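Local coordinates for protein 5-carboxymethyl-2-hydroxymuconate delta-isomerase (Mycobacterium smegmatis, PDB 4PFZ) that is probably a metal-dependent isomerase or hydrolase of the fumarylacetoacetate hydrolase family, named for isomerising 5-carboxymethyl-2-hydroxymuconate, at residues B[231-236]-B[251-256]. Sequence-based numbering, arbitrary orientation.
Sequences GPIEDG and NPVVRK
D235 and R255 meet where the segment 233-236 runs beside the end of strand 247-255. The D235 carboxylate takes the backbone N-H of R255 on the anti side of OD1, 3.0 Å from N, with the donor 21° out of the carboxylate plane. The anti position of CG relative to the backbone N (chi1 -180°) turns the carboxylate of D235 toward the V254-R255 peptide, OD1 lying 3.4 Å from CA of V254, and CB packs against CB of R255. One residue further on, the backbone N of G236 donates to the carbonyl O of V253 at 2.8 Å. These two bonds grip two successive peptide groups of the strand, one through a side chain and the other through the main chain, in place of regular strand pairing. G236 has a positive phi, a backbone conformation readily accepted by glycine.

A salt bridge covers the outer side. NH2 of R255 reaches OE1 of E234 at 3.0 Å in a nearly straight bond (169°); OE1 lies close to the guanidinium plane but is itself approached from above its carboxylate. The two side chains run alongside each other, E234 bent at chi2 and R255 at chi3, while NH1 is held by the backbone O of A105. On the inner side, CD1 of I233 touches CG2 of V253 at 4.0 Å, their side chains crossing at about a right angle, and CG1 of V253 rests on the backbone O of E234.

I233 and V253 both pack on L101 and V239, from strands 99-101 and 238-243 that flank 247-255 in its sheet. The contact thereby ties that sheet, within the FAA hydrolase region, to the short strand 231-232, which pairs antiparallel with 108-118.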
ATOM      1  N   GLY B 231       2.757 -12.210 -20.831  1.00 31.26           N
ATOM      2  CA  GLY B 231       2.408 -13.582 -21.123  1.00 34.38           C
ATOM      3  C   GLY B 231       2.444 -14.438 -19.880  1.00 39.96           C
ATOM      4  O   GLY B 231       2.918 -14.005 -18.833  1.00 25.80           O
ATOM      5  N   PRO B 232       1.957 -15.678 -19.994  1.00 28.46           N
ATOM      6  CA  PRO B 232       1.831 -16.532 -18.814  1.00 31.35           C
ATOM      7  C   PRO B 232       3.163 -17.069 -18.299  1.00 36.99           C
ATOM      8  O   PRO B 232       4.156 -17.188 -19.033  1.00 28.22           O
ATOM      9  CB  PRO B 232       0.944 -17.676 -19.310  1.00 35.90           C
ATOM     10  CG  PRO B 232       1.230 -17.745 -20.781  1.00 43.06           C
ATOM     11  CD  PRO B 232       1.424 -16.318 -21.209  1.00 30.50           C
ATOM     12  N   ILE B 233       3.169 -17.377 -17.009  1.00 35.06           N
ATOM     13  CA  ILE B 233       4.269 -18.099 -16.386  1.00 36.60           C
ATOM     14  C   ILE B 233       3.681 -19.285 -15.624  1.00 36.32           C
ATOM     15  O   ILE B 233       2.617 -19.172 -15.006  1.00 33.98           O
ATOM     16  CB  ILE B 233       5.087 -17.192 -15.449  1.00 33.89           C
ATOM     17  CG1 ILE B 233       4.193 -16.579 -14.371  1.00 32.38           C
ATOM     18  CG2 ILE B 233       5.735 -16.066 -16.242  1.00 30.72           C
ATOM     19  CD1 ILE B 233       4.962 -15.756 -13.357  1.00 22.07           C
ATOM     20  N   GLU B 234       4.363 -20.422 -15.684  1.00 35.26           N
ATOM     21  CA  GLU B 234       3.849 -21.654 -15.094  1.00 29.25           C
ATOM     22  C   GLU B 234       4.895 -22.310 -14.214  1.00 29.30           C
ATOM     23  O   GLU B 234       6.073 -21.969 -14.290  1.00 36.45           O
ATOM     24  CB  GLU B 234       3.400 -22.630 -16.187  1.00 31.37           C
ATOM     25  CG  GLU B 234       2.204 -22.167 -17.007  1.00 39.01           C
ATOM     26  CD  GLU B 234       0.904 -22.158 -16.213  1.00 51.10           C
ATOM     27  OE1 GLU B 234       0.839 -22.823 -15.152  1.00 55.96           O
ATOM     28  OE2 GLU B 234      -0.055 -21.486 -16.656  1.00 52.00           O
ATOM     29  N   ASP B 235       4.451 -23.249 -13.379  1.00 33.56           N
ATOM     30  CA  ASP B 235       5.335 -24.027 -12.505  1.00 33.07           C
ATOM     31  C   ASP B 235       6.577 -24.541 -13.263  1.00 31.55           C
ATOM     32  O   ASP B 235       6.464 -25.195 -14.300  1.00 33.12           O
ATOM     33  CB  ASP B 235       4.537 -25.187 -11.889  1.00 36.24           C
ATOM     34  CG  ASP B 235       5.363 -26.062 -10.956  1.00 42.49           C
ATOM     35  OD1 ASP B 235       5.695 -25.610  -9.839  1.00 36.40           O
ATOM     36  OD2 ASP B 235       5.641 -27.227 -11.322  1.00 49.74           O
ATOM     37  N   GLY B 236       7.761 -24.215 -12.753  1.00 30.93           N
ATOM     38  CA  GLY B 236       9.004 -24.648 -13.369  1.00 32.08           C
ATOM     39  C   GLY B 236       9.630 -23.663 -14.346  1.00 33.37           C
ATOM     40  O   GLY B 236      10.745 -23.896 -14.834  1.00 35.13           O
ATOM     41  N   ASN B 251      13.811 -14.774 -11.503  1.00 22.73           N
ATOM     42  CA  ASN B 251      13.053 -15.522 -10.496  1.00 22.40           C
ATOM     43  C   ASN B 251      12.525 -16.821 -11.060  1.00 24.34           C
ATOM     44  O   ASN B 251      11.995 -16.842 -12.173  1.00 23.79           O
ATOM     45  CB  ASN B 251      11.877 -14.712  -9.956  1.00 24.39           C
ATOM     46  CG  ASN B 251      12.308 -13.419  -9.321  1.00 20.01           C
ATOM     47  OD1 ASN B 251      12.396 -12.398  -9.999  1.00 23.46           O
ATOM     48  ND2 ASN B 251      12.595 -13.452  -8.009  1.00 19.68           N
ATOM     49  N   PRO B 252      12.663 -17.910 -10.290  1.00 24.13           N
ATOM     50  CA  PRO B 252      11.983 -19.128 -10.710  1.00 26.39           C
ATOM     51  C   PRO B 252      10.502 -19.008 -10.368  1.00 24.30           C
ATOM     52  O   PRO B 252      10.113 -18.065  -9.678  1.00 22.92           O
ATOM     53  CB  PRO B 252      12.667 -20.222  -9.887  1.00 26.28           C
ATOM     54  CG  PRO B 252      13.078 -19.521  -8.634  1.00 36.22           C
ATOM     55  CD  PRO B 252      13.476 -18.117  -9.079  1.00 31.13           C
ATOM     56  N   VAL B 253       9.703 -19.947 -10.864  1.00 25.23           N
ATOM     57  CA  VAL B 253       8.256 -19.920 -10.677  1.00 24.73           C
ATOM     58  C   VAL B 253       7.769 -21.286 -10.215  1.00 25.93           C
ATOM     59  O   VAL B 253       8.147 -22.309 -10.780  1.00 28.29           O
ATOM     60  CB  VAL B 253       7.534 -19.529 -11.989  1.00 29.99           C
ATOM     61  CG1 VAL B 253       6.019 -19.499 -11.799  1.00 30.55           C
ATOM     62  CG2 VAL B 253       8.028 -18.182 -12.477  1.00 25.05           C
ATOM     63  N   VAL B 254       6.933 -21.291  -9.183  1.00 25.32           N
ATOM     64  CA  VAL B 254       6.358 -22.522  -8.648  1.00 26.51           C
ATOM     65  C   VAL B 254       4.863 -22.321  -8.443  1.00 26.03           C
ATOM     66  O   VAL B 254       4.439 -21.254  -7.984  1.00 24.51           O
ATOM     67  CB  VAL B 254       7.019 -22.929  -7.302  1.00 38.78           C
ATOM     68  CG1 VAL B 254       6.217 -24.017  -6.594  1.00 38.12           C
ATOM     69  CG2 VAL B 254       8.459 -23.380  -7.521  1.00 43.74           C
ATOM     70  N   ARG B 255       4.048 -23.321  -8.779  1.00 31.17           N
ATOM     71  CA  ARG B 255       2.635 -23.211  -8.431  1.00 36.77           C
ATOM     72  C   ARG B 255       2.329 -23.956  -7.132  1.00 34.44           C
ATOM     73  O   ARG B 255       2.804 -25.069  -6.907  1.00 35.70           O
ATOM     74  CB  ARG B 255       1.719 -23.718  -9.550  1.00 39.90           C
ATOM     75  CG  ARG B 255       0.240 -23.384  -9.265  1.00 40.79           C
ATOM     76  CD  ARG B 255      -0.697 -23.780 -10.390  1.00 40.44           C
ATOM     77  NE  ARG B 255      -0.454 -23.040 -11.627  1.00 40.38           N
ATOM     78  CZ  ARG B 255      -1.002 -21.863 -11.923  1.00 36.55           C
ATOM     79  NH1 ARG B 255      -1.818 -21.269 -11.063  1.00 32.62           N
ATOM     80  NH2 ARG B 255      -0.732 -21.274 -13.082  1.00 39.40           N
ATOM     81  N   LYS B 256       1.533 -23.310  -6.285  1.00 35.30           N
ATOM     82  CA  LYS B 256       1.137 -23.845  -4.989  1.00 35.66           C
ATOM     83  C   LYS B 256       0.152 -24.987  -5.155  1.00 37.51           C
ATOM     84  O   LYS B 256      -0.630 -25.002  -6.100  1.00 38.02           O
ATOM     85  CB  LYS B 256       0.517 -22.744  -4.119  1.00 36.67           C
TER